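Local coordinates for cytolethal distending toxin subunit B (Escherichia coli, PDB 2F1N), which nicks DNA as the endonuclease subunit of a tripartite bacterial toxin and very probably causes the DNA damage that arrests intoxicated cells in G2/M, at residues Trp21-Ala26 against Leu51-Ala56; Gly57-Thr62 against Ile95-Val100; Gly105-Ala110 against Thr145-Ala150; Leu111-Arg116 against Leu134-Gly139; Gly184-Glu189 against Leu221-Ala226. All blocks are in the same frame, centred on the assembly; numbering follows the deposited sequence.

Contact 1 (Trp21-Ala26 against Leu51-Ala56); sequences WNLQGA and LAVQEA
Trp21-Ala26 and Leu51-Ala56 are the C-terminal ends of two neighbouring parallel strands, the two strands of the beta-alpha-beta unit made by strand 18-25, helix 31-42 and strand 50-56. Parallel pairing is evident from the backbone bonds: Trp21 N donates to Ala52 O (2.8 Å), Gln54 N to Trp21 O (3.0 Å) and Leu23 N to Gln54 O. Where the second strand turns its corner at Gln54 and Glu55, a further bond, Gly25 N to Glu55 O at 2.8 Å, keeps the two chains together. On the face that carries Trp21 and Val53, Leu23 CD2 packs on Val53 CG1 at 3.6 Å, and helix 31-42 covers this side. The other face is polar. Asn22, with CG anti to the backbone N (chi1 175°), sends ND2 to Glu55 OE2 (3.1 Å); the carboxylate oxygen lies in the amide plane, whereas the amide nitrogen stands above the carboxylate plane. The same amide is gripped at its other end, since OD1 accepts from Gln24 N in an Asx turn (3.0 Å). As in DNase I relatives, where an Asn and a Glu at such strand ends help form the catalytic centre, Asn22 and Glu55 probably belong to the active site. ND2 also bonds Asp185, which further fixes the amide's rotation. A water accepts from Gln24 NE2 and donates to Glu55 OE2, while Gln24 OE1 is held by Asp253 N.

Contact 2 (Gly57-Thr62 against Ile95-Val100); sequences GSPPST and IYFSAV
Pro59 lies flat over the ring of Phe97, the two side chains crossing at about a right angle. Its CD stands 3.7 Å from the ring centroid and only 12° off the ring normal, which meets the geometry of a CH-pi contact; Pro59 CB sits farther toward the rim, 3.9 Å from Phe97 CD2. The ring is raised toward the loop because CG is anti to the backbone N (chi1 -159°). At its edge, in the ring plane, Gly57 O approaches Phe97 CZ to 3.0 Å, so the carbonyl faces the slightly positive rim while the proline carbons cover the pi cloud. That carbonyl also accepts a hydrogen bond from Asn108 ND2. The loop 57-62, which leaves strand 50-56, thus folds across strand 92-98 of the same mixed sheet, on the side where helix 31-42 packs. Two residues before Phe97, on the same side of its strand, the terminal methyl of Ile95 points at the CD-CG side of the Pro60 ring: Ile95 CD1 is 3.5 Å from Pro60 CD and 3.9 Å from Pro60 CG. An extended chain (chi2 177°) carries this methyl out to the proline. Trp34 of helix 31-42 touches Pro60, Ile95 and Phe97, and Trp82 of strand 78-83 touches Pro60 and Ile95.

Contact 3 (Gly105-Ala110 against Thr145-Ala150); sequences GRVNLA and TAHAIA
Methyl and methylene packing joins Leu109 to Thr145 and His147, with the chains running nearly antiparallel (172° between the directions of 107-110 and 145-147). Leu109 CB lies 4.0 Å from Thr145 CG2, and Leu109 CD2 rests equally loosely, 4.0 Å from His147 CB and 4.0 Å from the hydroxyl oxygen Thr145 OG1. Val107 CG1 lies obliquely to the imidazole, 4.4 Å from His147 CE1. A second kind of contact sets methyl against carbonyl: Thr145 CG2 makes the closest direct approach, 3.5 Å from Ala110 O. The methyl sits between backbone N and carbonyl carbon because OG1 is anti to N (chi1 180°), a torsion that also brings OG1 to Val53 O, its hydrogen-bond partner in strand 50-56. The third is a water bridge, one molecule donating to Asn108 O (3.1 Å) and lying 2.8 Å from His147 ND1. The imidazole reaches it with CG anti to N (chi1 -177°). Strands 109-113 and 141-147 belong to the two different sheets of the DNase I-like sandwich. The chemistry implies an interface that is dry and van der Waals in character at its Thr145 end, where Thr145 O is buried without a partner, and hydrated beside His147, where the bridging water probably helps fix the orientation of the imidazole.

Contact 4 (Leu111-Arg116 against Leu134-Gly139); sequences LVSNRR and LGIRIG
Leu111 CD1 drives into the backbone of strand 133-138 and forms the tight end of this contact. The methyl lies 3.5 Å from Leu134 O and rests on the strand backbone at Gly135 CA (3.6 Å), between the side chains of Leu134 and Ile136, with Leu134 CG at 4.1 Å and Ile136 CG2 at 3.9 Å from Leu111 CD1. Two residues further along each strand, Ile136 CD1 reaches Ser113 OG at 3.5 Å. Ile136 CG1 lies between its own backbone N and carbonyl carbon (chi1 62°), and the extended chain beyond carries the methyl across to the serine. Ser113 OG itself makes a weak bond to Arg115 O. Packing is looser at the other end: Arg115 CD comes no closer than 4.2 Å to Ile138 CG2, the two side chains passing at a slant, and Arg116 O lies 4.3 Å from Ile138 CG1. Both arginines are exposed, whereas Ile138 is buried and also touches Ile50. The axes of segments 111-113 and 134-138 approach to 8.5 Å, at 21° to each other, too far for backbone pairing, so the gap is filled by side chains, packed on one another and on the facing backbone: the face-to-face packing of two sheets in the DNase I-like beta sandwich.

Contact 5 (Gly184-Glu189 against Leu221-Ala226); sequences GDFNRE and LDYAVA
Gly184-Phe186 pairs antiparallel with Leu221-Tyr223: Gly184 and Tyr223 form a hydrogen-bonded pair (Gly184 N to Tyr223 O and Tyr223 N to Gly184 O, both 3.1 Å), Asp185 and Asp222 a non-hydrogen-bonded one, and Phe186 N donates to Leu221 O at 2.8 Å. Phe186 and Tyr223 make an offset stack, centroids 4.8 Å apart and planes at 30°, in which Phe186 CD2 lies over the rim of the tyrosine face, 3.5 Å from Tyr223 CE1. With CG between the backbone N and the carbonyl carbon, the tyrosine's chi1 of 49° puts the ring against Phe186 and brings its hydroxyl to Arg188 O, to which it donates (2.8 Å) from above the carbonyl plane. Phe186 CZ continues to Val225 CG2 at 3.8 Å. On the other face the carboxylates of Asp185 and Asp222 come close, OD1 to OD1 3.9 Å; Asp185 OD2 is tied to the other sheet, and Asp222 OD2 bonds Thr214 and His254. The Asp185 and Asp222 pair, with His254 bonded to Asp222, is consistent with the active site of DNase I-like nucleases. Leu221 CD2 packs against the Arg188 backbone; Arg188 and Glu189 belong to the nuclear localization signal. The loop leaves strand 179-183 and enters helix 190-194 at Glu189, its N-cap position, while helix 156-168 packs on Phe186 and Val225, and Leu193 of helix 190-194 lies against Tyr223.

Overall arrangement
Contacts 3 and 4 bridge the two sheets of the sandwich, both using strand 109-113, with centres about 17 Å apart and on opposite sides of the chain's centre. Contacts 1 and 2 lie in or on one sheet and touch through Ala56 CB and Phe97 CE2 (3.7 Å); contact 5 belongs to the other. Contact 1 meets contact 5 across the sheets through Asn22 and Asp185, and contact 3 adds His147 beside them. The centres of contacts 1 and 3 are about 7 Å apart, and that of contact 5 lies about 13 Å from contact 1 and about 12 Å from contact 3. This cluster is consistent with the nuclease active site of the family. Contact 2 stands apart from contact 5, about 22 Å between centres.

Contact 1 (Trp21-Ala26 against Leu51-Ala56)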
# COMPACT_ATOMS: atom_id res chain seq x y z
N TRP A 21 -2.82 4.72 3.67
CA TRP A 21 -3.50 5.14 4.87
C TRP A 21 -3.78 3.97 5.82
O TRP A 21 -4.36 2.96 5.42
CB TRP A 21 -4.84 5.81 4.44
CG TRP A 21 -5.54 6.51 5.60
CD1 TRP A 21 -4.94 7.08 6.70
CD2 TRP A 21 -6.96 6.65 5.80
NE1 TRP A 21 -5.91 7.59 7.55
CE2 TRP A 21 -7.15 7.33 7.02
CE3 TRP A 21 -8.09 6.28 5.04
CZ2 TRP A 21 -8.43 7.66 7.50
CZ3 TRP A 21 -9.35 6.59 5.52
CH2 TRP A 21 -9.51 7.28 6.74
N ASN A 22 -3.35 4.10 7.08
CA ASN A 22 -3.73 3.12 8.08
C ASN A 22 -4.99 3.70 8.71
O ASN A 22 -4.95 4.74 9.39
CB ASN A 22 -2.59 3.00 9.11
CG ASN A 22 -2.91 2.08 10.28
OD1 ASN A 22 -4.06 1.86 10.60
ND2 ASN A 22 -1.88 1.58 10.94
N LEU A 23 -6.12 3.08 8.44
CA LEU A 23 -7.37 3.70 8.85
C LEU A 23 -7.84 3.22 10.21
O LEU A 23 -8.89 3.70 10.69
CB LEU A 23 -8.44 3.63 7.76
CG LEU A 23 -9.00 2.33 7.21
CD1 LEU A 23 -10.02 1.76 8.21
CD2 LEU A 23 -9.66 2.54 5.87
N GLN A 24 -7.04 2.36 10.85
CA GLN A 24 -7.31 1.93 12.24
C GLN A 24 -8.74 1.46 12.37
O GLN A 24 -9.48 1.88 13.29
CB GLN A 24 -6.99 3.08 13.20
CG GLN A 24 -5.49 3.28 13.36
CD GLN A 24 -5.14 4.14 14.60
OE1 GLN A 24 -5.85 5.09 14.93
NE2 GLN A 24 -4.07 3.76 15.30
N GLY A 25 -9.12 0.56 11.45
CA GLY A 25 -10.47 0.11 11.29
C GLY A 25 -10.61 -1.24 11.97
O GLY A 25 -9.62 -1.92 12.26
N ALA A 26 -11.86 -1.64 12.14
CA ALA A 26 -12.21 -2.91 12.75
C ALA A 26 -13.31 -3.45 11.86
O ALA A 26 -14.10 -2.67 11.33
CB ALA A 26 -12.78 -2.67 14.15
N LEU A 51 -4.51 3.29 -3.81
CA LEU A 51 -4.43 3.52 -2.39
C LEU A 51 -4.10 2.19 -1.65
O LEU A 51 -4.82 1.18 -1.78
CB LEU A 51 -5.78 4.07 -1.84
CG LEU A 51 -5.90 4.24 -0.32
CD1 LEU A 51 -4.90 5.32 0.20
CD2 LEU A 51 -7.35 4.53 0.07
N ALA A 52 -3.04 2.24 -0.83
CA ALA A 52 -2.70 1.13 0.04
C ALA A 52 -3.35 1.41 1.39
O ALA A 52 -3.26 2.53 1.92
CB ALA A 52 -1.16 0.99 0.21
N VAL A 53 -3.98 0.39 1.93
CA VAL A 53 -4.70 0.53 3.22
C VAL A 53 -4.20 -0.50 4.23
O VAL A 53 -3.98 -1.70 3.88
CB VAL A 53 -6.24 0.33 3.00
CG1 VAL A 53 -7.05 0.65 4.33
CG2 VAL A 53 -6.75 1.19 1.83
N GLN A 54 -4.02 -0.04 5.49
CA GLN A 54 -3.71 -0.95 6.61
C GLN A 54 -4.81 -0.82 7.70
O GLN A 54 -5.55 0.16 7.69
CB GLN A 54 -2.32 -0.65 7.24
CG GLN A 54 -1.20 -0.64 6.11
CD GLN A 54 -1.12 0.72 5.45
OE1 GLN A 54 -1.30 1.76 6.12
NE2 GLN A 54 -0.93 0.74 4.11
N GLU A 55 -4.92 -1.84 8.55
CA GLU A 55 -6.04 -1.95 9.54
C GLU A 55 -7.36 -1.65 8.81
O GLU A 55 -8.16 -0.81 9.24
CB GLU A 55 -5.81 -1.01 10.72
CG GLU A 55 -4.47 -1.31 11.39
CD GLU A 55 -4.24 -0.56 12.70
OE1 GLU A 55 -5.22 -0.24 13.44
OE2 GLU A 55 -3.05 -0.39 13.00
N ALA A 56 -7.58 -2.39 7.72
CA ALA A 56 -8.61 -2.01 6.74
C ALA A 56 -10.04 -2.38 7.18
O ALA A 56 -11.01 -1.92 6.56
CB ALA A 56 -8.30 -2.63 5.34
O HOH W 1 -2.58 0.93 15.10
O HOH W 2 -7.52 -1.23 14.03

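Contact 2 (Gly57-Thr62 against Ile95-Val100)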
# COMPACT_ATOMS: atom_id res chain seq x y z
N GLY A 57 -10.19 -3.16 8.25
CA GLY A 57 -11.56 -3.51 8.63
C GLY A 57 -12.17 -4.48 7.61
O GLY A 57 -11.59 -5.51 7.29
N SER A 58 -13.35 -4.14 7.13
CA SER A 58 -14.10 -4.93 6.17
C SER A 58 -14.28 -4.01 4.97
O SER A 58 -14.37 -2.78 5.14
CB SER A 58 -15.46 -5.29 6.79
OG SER A 58 -15.31 -6.39 7.73
N PRO A 59 -14.33 -4.55 3.77
CA PRO A 59 -14.55 -3.71 2.58
C PRO A 59 -15.98 -3.11 2.59
O PRO A 59 -16.83 -3.57 3.39
CB PRO A 59 -14.37 -4.67 1.41
CG PRO A 59 -14.64 -6.05 1.97
CD PRO A 59 -14.22 -5.98 3.43
N PRO A 60 -16.24 -2.15 1.71
CA PRO A 60 -17.56 -1.52 1.61
C PRO A 60 -18.59 -2.62 1.37
O PRO A 60 -18.33 -3.54 0.59
CB PRO A 60 -17.43 -0.65 0.35
CG PRO A 60 -15.95 -0.40 0.17
CD PRO A 60 -15.30 -1.61 0.70
N SER A 61 -19.74 -2.51 2.04
CA SER A 61 -20.81 -3.49 1.88
C SER A 61 -21.33 -3.62 0.46
O SER A 61 -21.87 -4.67 0.12
CB SER A 61 -21.99 -3.19 2.85
OG SER A 61 -22.52 -1.92 2.53
N THR A 62 -21.16 -2.60 -0.36
CA THR A 62 -21.63 -2.73 -1.75
C THR A 62 -20.56 -3.22 -2.74
O THR A 62 -20.88 -3.39 -3.90
CB THR A 62 -22.18 -1.43 -2.28
OG1 THR A 62 -21.16 -0.42 -2.21
CG2 THR A 62 -23.29 -0.93 -1.32
N ILE A 95 -10.94 -3.44 -5.60
CA ILE A 95 -10.34 -3.57 -4.27
C ILE A 95 -9.71 -4.93 -4.14
O ILE A 95 -10.34 -5.94 -4.48
CB ILE A 95 -11.44 -3.42 -3.15
CG1 ILE A 95 -12.16 -2.05 -3.25
CG2 ILE A 95 -10.76 -3.56 -1.76
CD1 ILE A 95 -13.32 -1.93 -2.19
N TYR A 96 -8.48 -4.99 -3.64
CA TYR A 96 -7.85 -6.30 -3.38
C TYR A 96 -7.74 -6.35 -1.89
O TYR A 96 -7.08 -5.49 -1.24
CB TYR A 96 -6.45 -6.36 -4.08
CG TYR A 96 -6.70 -6.26 -5.55
CD1 TYR A 96 -7.03 -7.40 -6.29
CD2 TYR A 96 -6.80 -4.99 -6.17
CE1 TYR A 96 -7.36 -7.32 -7.66
CE2 TYR A 96 -7.17 -4.89 -7.52
CZ TYR A 96 -7.44 -6.06 -8.25
OH TYR A 96 -7.84 -5.96 -9.58
N PHE A 97 -8.45 -7.31 -1.31
CA PHE A 97 -8.65 -7.29 0.15
C PHE A 97 -8.15 -8.56 0.78
O PHE A 97 -8.50 -9.64 0.32
CB PHE A 97 -10.15 -7.07 0.46
CG PHE A 97 -10.39 -6.53 1.86
CD1 PHE A 97 -10.39 -7.37 2.92
CD2 PHE A 97 -10.59 -5.15 2.06
CE1 PHE A 97 -10.57 -6.89 4.22
CE2 PHE A 97 -10.78 -4.65 3.39
CZ PHE A 97 -10.75 -5.54 4.44
N SER A 98 -7.38 -8.43 1.87
CA SER A 98 -6.93 -9.62 2.60
C SER A 98 -7.41 -9.56 4.03
O SER A 98 -6.95 -8.71 4.77
CB SER A 98 -5.41 -9.74 2.66
OG SER A 98 -4.92 -9.87 1.35
N ALA A 99 -8.35 -10.43 4.37
CA ALA A 99 -8.71 -10.66 5.76
C ALA A 99 -7.53 -11.42 6.39
O ALA A 99 -7.26 -12.59 6.07
CB ALA A 99 -9.99 -11.46 5.82
N VAL A 100 -6.79 -10.75 7.24
CA VAL A 100 -5.61 -11.33 7.86
C VAL A 100 -6.13 -12.19 9.00
O VAL A 100 -5.82 -13.38 9.07
CB VAL A 100 -4.65 -10.23 8.35
CG1 VAL A 100 -3.58 -10.79 9.28
CG2 VAL A 100 -4.01 -9.53 7.12

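Contact 3 (Gly105-Ala110 against Thr145-Ala150)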
# COMPACT_ATOMS: atom_id res chain seq x y z
N GLY A 105 -10.10 -9.01 13.20
CA GLY A 105 -10.05 -8.23 11.96
C GLY A 105 -9.51 -6.82 12.06
O GLY A 105 -9.94 -5.95 11.33
N ARG A 106 -8.55 -6.58 12.95
CA ARG A 106 -8.03 -5.23 13.17
C ARG A 106 -6.72 -4.96 12.43
O ARG A 106 -6.10 -3.89 12.57
CB ARG A 106 -7.86 -4.95 14.67
CG ARG A 106 -9.10 -4.26 15.29
CD ARG A 106 -9.05 -4.08 16.79
NE ARG A 106 -9.12 -5.37 17.47
CZ ARG A 106 -10.23 -5.88 17.99
NH1 ARG A 106 -11.37 -5.20 17.93
NH2 ARG A 106 -10.20 -7.07 18.58
N VAL A 107 -6.26 -5.95 11.68
CA VAL A 107 -5.00 -5.78 10.94
C VAL A 107 -5.15 -6.24 9.47
O VAL A 107 -4.19 -6.65 8.81
CB VAL A 107 -3.75 -6.42 11.71
CG1 VAL A 107 -3.56 -5.77 13.09
CG2 VAL A 107 -3.85 -7.92 11.84
N ASN A 108 -6.37 -6.05 8.93
CA ASN A 108 -6.57 -6.43 7.51
C ASN A 108 -5.88 -5.47 6.56
O ASN A 108 -5.63 -4.34 6.90
CB ASN A 108 -8.05 -6.55 7.19
CG ASN A 108 -8.72 -7.66 7.98
OD1 ASN A 108 -8.08 -8.62 8.36
ND2 ASN A 108 -10.02 -7.56 8.14
N LEU A 109 -5.58 -5.95 5.36
CA LEU A 109 -4.88 -5.14 4.35
C LEU A 109 -5.70 -4.99 3.09
O LEU A 109 -6.48 -5.88 2.74
CB LEU A 109 -3.57 -5.83 3.93
CG LEU A 109 -2.50 -5.89 5.01
CD1 LEU A 109 -1.48 -6.96 4.54
CD2 LEU A 109 -1.87 -4.56 5.27
N ALA A 110 -5.51 -3.84 2.42
CA ALA A 110 -6.14 -3.67 1.09
C ALA A 110 -5.33 -2.79 0.16
O ALA A 110 -4.54 -1.95 0.59
CB ALA A 110 -7.61 -3.08 1.21
N THR A 145 0.88 -3.03 -0.37
CA THR A 145 0.57 -2.48 0.96
C THR A 145 1.25 -3.29 2.09
O THR A 145 1.30 -4.52 2.03
CB THR A 145 -0.96 -2.39 1.14
OG1 THR A 145 -1.25 -1.85 2.46
CG2 THR A 145 -1.65 -3.81 1.10
N ALA A 146 1.83 -2.59 3.07
CA ALA A 146 2.60 -3.25 4.15
C ALA A 146 2.21 -2.69 5.50
O ALA A 146 1.87 -1.49 5.63
CB ALA A 146 4.08 -3.06 3.98
N HIS A 147 2.23 -3.58 6.50
CA HIS A 147 1.98 -3.11 7.85
C HIS A 147 2.92 -3.84 8.80
O HIS A 147 2.62 -4.94 9.27
CB HIS A 147 0.53 -3.34 8.24
CG HIS A 147 0.21 -2.81 9.61
ND1 HIS A 147 -0.95 -3.16 10.27
CD2 HIS A 147 0.90 -1.97 10.43
CE1 HIS A 147 -0.96 -2.56 11.46
NE2 HIS A 147 0.15 -1.83 11.58
N ALA A 148 4.06 -3.21 9.09
CA ALA A 148 5.08 -3.83 9.93
C ALA A 148 4.62 -3.82 11.37
O ALA A 148 3.74 -3.06 11.70
CB ALA A 148 6.42 -3.06 9.77
N ILE A 149 5.22 -4.68 12.20
CA ILE A 149 4.76 -4.85 13.59
C ILE A 149 5.15 -3.65 14.40
O ILE A 149 6.25 -3.10 14.23
CB ILE A 149 5.38 -6.12 14.18
CG1 ILE A 149 4.92 -7.36 13.41
CG2 ILE A 149 4.97 -6.24 15.74
CD1 ILE A 149 5.86 -8.57 13.66
N ALA A 150 4.25 -3.22 15.31
CA ALA A 150 4.60 -2.11 16.17
C ALA A 150 5.38 -2.71 17.35
O ALA A 150 4.82 -3.13 18.38
CB ALA A 150 3.35 -1.34 16.64
O HOH W 3 -3.04 -3.92 8.64

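Contact 4 (Leu111-Arg116 against Leu134-Gly139)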
# COMPACT_ATOMS: atom_id res chain seq x y z
N LEU A 111 -5.57 -3.00 -1.13
CA LEU A 111 -5.19 -2.04 -2.18
C LEU A 111 -6.44 -1.71 -2.97
O LEU A 111 -7.23 -2.60 -3.34
CB LEU A 111 -4.14 -2.68 -3.06
CG LEU A 111 -2.72 -2.78 -2.54
CD1 LEU A 111 -1.98 -3.92 -3.31
CD2 LEU A 111 -2.02 -1.42 -2.82
N VAL A 112 -6.62 -0.43 -3.27
CA VAL A 112 -7.73 0.03 -4.09
C VAL A 112 -7.11 0.64 -5.35
O VAL A 112 -6.15 1.43 -5.25
CB VAL A 112 -8.53 1.11 -3.37
CG1 VAL A 112 -9.86 1.39 -4.13
CG2 VAL A 112 -8.81 0.65 -1.91
N SER A 113 -7.64 0.26 -6.50
CA SER A 113 -7.06 0.77 -7.76
C SER A 113 -8.09 1.13 -8.79
O SER A 113 -9.07 0.44 -8.95
CB SER A 113 -6.12 -0.25 -8.39
OG SER A 113 -6.53 -1.54 -8.10
N ASN A 114 -7.84 2.20 -9.54
CA ASN A 114 -8.80 2.56 -10.61
C ASN A 114 -8.60 1.79 -11.92
O ASN A 114 -9.33 2.03 -12.90
CB ASN A 114 -8.80 4.07 -10.87
CG ASN A 114 -7.45 4.62 -11.25
OD1 ASN A 114 -6.53 3.90 -11.62
ND2 ASN A 114 -7.36 5.95 -11.23
N ARG A 115 -7.66 0.84 -11.89
CA ARG A 115 -7.47 -0.10 -12.99
C ARG A 115 -7.48 -1.53 -12.41
O ARG A 115 -6.90 -1.76 -11.36
CB ARG A 115 -6.12 0.17 -13.69
CG ARG A 115 -6.07 1.55 -14.38
CD ARG A 115 -4.84 1.80 -15.31
NE ARG A 115 -4.81 0.97 -16.54
CZ ARG A 115 -4.80 1.43 -17.82
NH1 ARG A 115 -4.84 2.73 -18.10
NH2 ARG A 115 -4.76 0.56 -18.83
N ARG A 116 -8.08 -2.47 -13.11
CA ARG A 116 -7.92 -3.86 -12.71
C ARG A 116 -6.46 -4.27 -12.64
O ARG A 116 -5.66 -3.97 -13.56
CB ARG A 116 -8.68 -4.78 -13.67
CG ARG A 116 -8.51 -6.32 -13.46
CD ARG A 116 -9.19 -7.13 -14.64
NE ARG A 116 -9.20 -8.59 -14.43
CZ ARG A 116 -8.19 -9.44 -14.67
NH1 ARG A 116 -7.03 -9.01 -15.17
NH2 ARG A 116 -8.34 -10.73 -14.38
N LEU A 134 0.73 -7.66 0.36
CA LEU A 134 -0.25 -7.82 -0.70
C LEU A 134 0.14 -6.81 -1.75
O LEU A 134 0.35 -5.66 -1.42
CB LEU A 134 -1.65 -7.53 -0.15
CG LEU A 134 -2.80 -7.25 -1.14
CD1 LEU A 134 -3.10 -8.53 -1.92
CD2 LEU A 134 -4.05 -6.74 -0.35
N GLY A 135 0.23 -7.25 -3.01
CA GLY A 135 0.63 -6.32 -4.07
C GLY A 135 -0.16 -6.54 -5.36
O GLY A 135 -0.72 -7.63 -5.56
N ILE A 136 -0.21 -5.51 -6.22
CA ILE A 136 -0.77 -5.68 -7.57
C ILE A 136 0.25 -5.16 -8.59
O ILE A 136 1.02 -4.26 -8.31
CB ILE A 136 -2.12 -4.93 -7.75
CG1 ILE A 136 -1.95 -3.42 -7.58
CG2 ILE A 136 -3.16 -5.52 -6.69
CD1 ILE A 136 -3.24 -2.64 -7.82
N ARG A 137 0.19 -5.72 -9.79
CA ARG A 137 0.99 -5.22 -10.91
C ARG A 137 0.04 -4.59 -11.91
O ARG A 137 -1.01 -5.19 -12.22
CB ARG A 137 1.75 -6.38 -11.58
CG ARG A 137 2.65 -5.87 -12.77
CD ARG A 137 3.41 -7.00 -13.46
NE ARG A 137 2.52 -8.03 -14.00
CZ ARG A 137 1.83 -7.93 -15.16
NH1 ARG A 137 1.90 -6.82 -15.89
NH2 ARG A 137 1.04 -8.93 -15.56
N ILE A 138 0.37 -3.38 -12.39
CA ILE A 138 -0.36 -2.76 -13.49
C ILE A 138 0.73 -2.43 -14.49
O ILE A 138 1.61 -1.60 -14.20
CB ILE A 138 -1.07 -1.50 -13.02
CG1 ILE A 138 -2.21 -1.89 -12.04
CG2 ILE A 138 -1.72 -0.75 -14.21
CD1 ILE A 138 -2.56 -0.75 -11.17
N GLY A 139 0.72 -3.11 -15.63
CA GLY A 139 1.81 -2.89 -16.59
C GLY A 139 3.16 -3.24 -15.98
O GLY A 139 3.36 -4.31 -15.39

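Contact 5 (Gly184-Glu189 against Leu221-Ala226)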
# COMPACT_ATOMS: atom_id res chain seq x y z
N GLY A 184 3.18 1.87 3.02
CA GLY A 184 2.58 1.34 4.23
C GLY A 184 3.02 1.97 5.49
O GLY A 184 3.67 3.03 5.48
N ASP A 185 2.56 1.33 6.58
CA ASP A 185 2.94 1.72 7.92
C ASP A 185 4.09 0.83 8.31
O ASP A 185 3.94 -0.36 8.66
CB ASP A 185 1.72 1.55 8.86
CG ASP A 185 2.03 1.90 10.29
OD1 ASP A 185 3.21 2.22 10.66
OD2 ASP A 185 1.11 1.81 11.14
N PHE A 186 5.28 1.42 8.26
CA PHE A 186 6.49 0.67 8.55
C PHE A 186 6.83 0.63 10.02
O PHE A 186 7.72 -0.12 10.45
CB PHE A 186 7.65 1.25 7.74
CG PHE A 186 7.52 1.02 6.27
CD1 PHE A 186 7.87 -0.22 5.72
CD2 PHE A 186 7.04 2.03 5.43
CE1 PHE A 186 7.71 -0.45 4.32
CE2 PHE A 186 6.90 1.82 4.03
CZ PHE A 186 7.25 0.58 3.49
N ASN A 187 6.14 1.45 10.81
CA ASN A 187 6.28 1.43 12.28
C ASN A 187 7.71 1.65 12.78
O ASN A 187 8.06 1.25 13.89
CB ASN A 187 5.67 0.14 12.90
CG ASN A 187 4.29 0.38 13.47
OD1 ASN A 187 4.05 1.40 14.16
ND2 ASN A 187 3.36 -0.50 13.18
N ARG A 188 8.49 2.36 11.97
CA ARG A 188 9.80 2.94 12.31
C ARG A 188 10.02 4.11 11.36
O ARG A 188 9.39 4.18 10.29
CB ARG A 188 10.92 1.89 12.21
CG ARG A 188 11.14 1.32 10.81
CD ARG A 188 12.48 0.54 10.77
NE ARG A 188 12.43 -0.73 11.48
CZ ARG A 188 13.52 -1.47 11.79
NH1 ARG A 188 14.75 -0.99 11.51
NH2 ARG A 188 13.42 -2.65 12.37
N GLU A 189 10.90 5.05 11.76
CA GLU A 189 11.11 6.26 11.00
C GLU A 189 11.93 5.91 9.73
O GLU A 189 12.58 4.91 9.71
CB GLU A 189 11.83 7.31 11.89
CG GLU A 189 11.13 8.65 11.91
CD GLU A 189 10.09 8.76 12.99
OE1 GLU A 189 9.79 7.75 13.64
OE2 GLU A 189 9.60 9.89 13.21
N LEU A 221 5.77 7.39 10.32
CA LEU A 221 5.74 5.93 10.23
C LEU A 221 5.18 5.41 8.91
O LEU A 221 5.30 4.21 8.61
CB LEU A 221 4.87 5.37 11.35
CG LEU A 221 5.36 5.71 12.76
CD1 LEU A 221 4.46 5.00 13.81
CD2 LEU A 221 6.83 5.41 12.98
N ASP A 222 4.50 6.29 8.18
CA ASP A 222 3.74 5.89 6.98
C ASP A 222 4.39 6.57 5.78
O ASP A 222 4.42 7.80 5.70
CB ASP A 222 2.30 6.39 7.10
CG ASP A 222 1.63 5.88 8.34
OD1 ASP A 222 1.22 4.68 8.30
OD2 ASP A 222 1.50 6.56 9.42
N TYR A 223 4.86 5.77 4.84
CA TYR A 223 5.57 6.35 3.70
C TYR A 223 5.75 5.28 2.64
O TYR A 223 5.05 4.26 2.67
CB TYR A 223 6.90 6.99 4.21
CG TYR A 223 7.75 6.12 5.10
CD1 TYR A 223 8.71 5.26 4.56
CD2 TYR A 223 7.65 6.19 6.51
CE1 TYR A 223 9.53 4.45 5.40
CE2 TYR A 223 8.43 5.37 7.38
CZ TYR A 223 9.36 4.53 6.82
OH TYR A 223 10.11 3.74 7.63
N ALA A 224 6.67 5.51 1.69
CA ALA A 224 6.83 4.61 0.53
C ALA A 224 8.28 4.23 0.31
O ALA A 224 9.18 5.02 0.62
CB ALA A 224 6.25 5.22 -0.76
N VAL A 225 8.51 3.03 -0.24
CA VAL A 225 9.86 2.63 -0.70
C VAL A 225 9.71 2.26 -2.16
O VAL A 225 8.97 1.34 -2.47
CB VAL A 225 10.42 1.42 0.12
CG1 VAL A 225 11.85 1.07 -0.37
CG2 VAL A 225 10.37 1.67 1.65
N ALA A 226 10.41 2.96 -3.06
CA ALA A 226 10.37 2.66 -4.50
C ALA A 226 11.65 1.93 -4.86
O ALA A 226 12.72 2.23 -4.31
CB ALA A 226 10.27 3.98 -5.33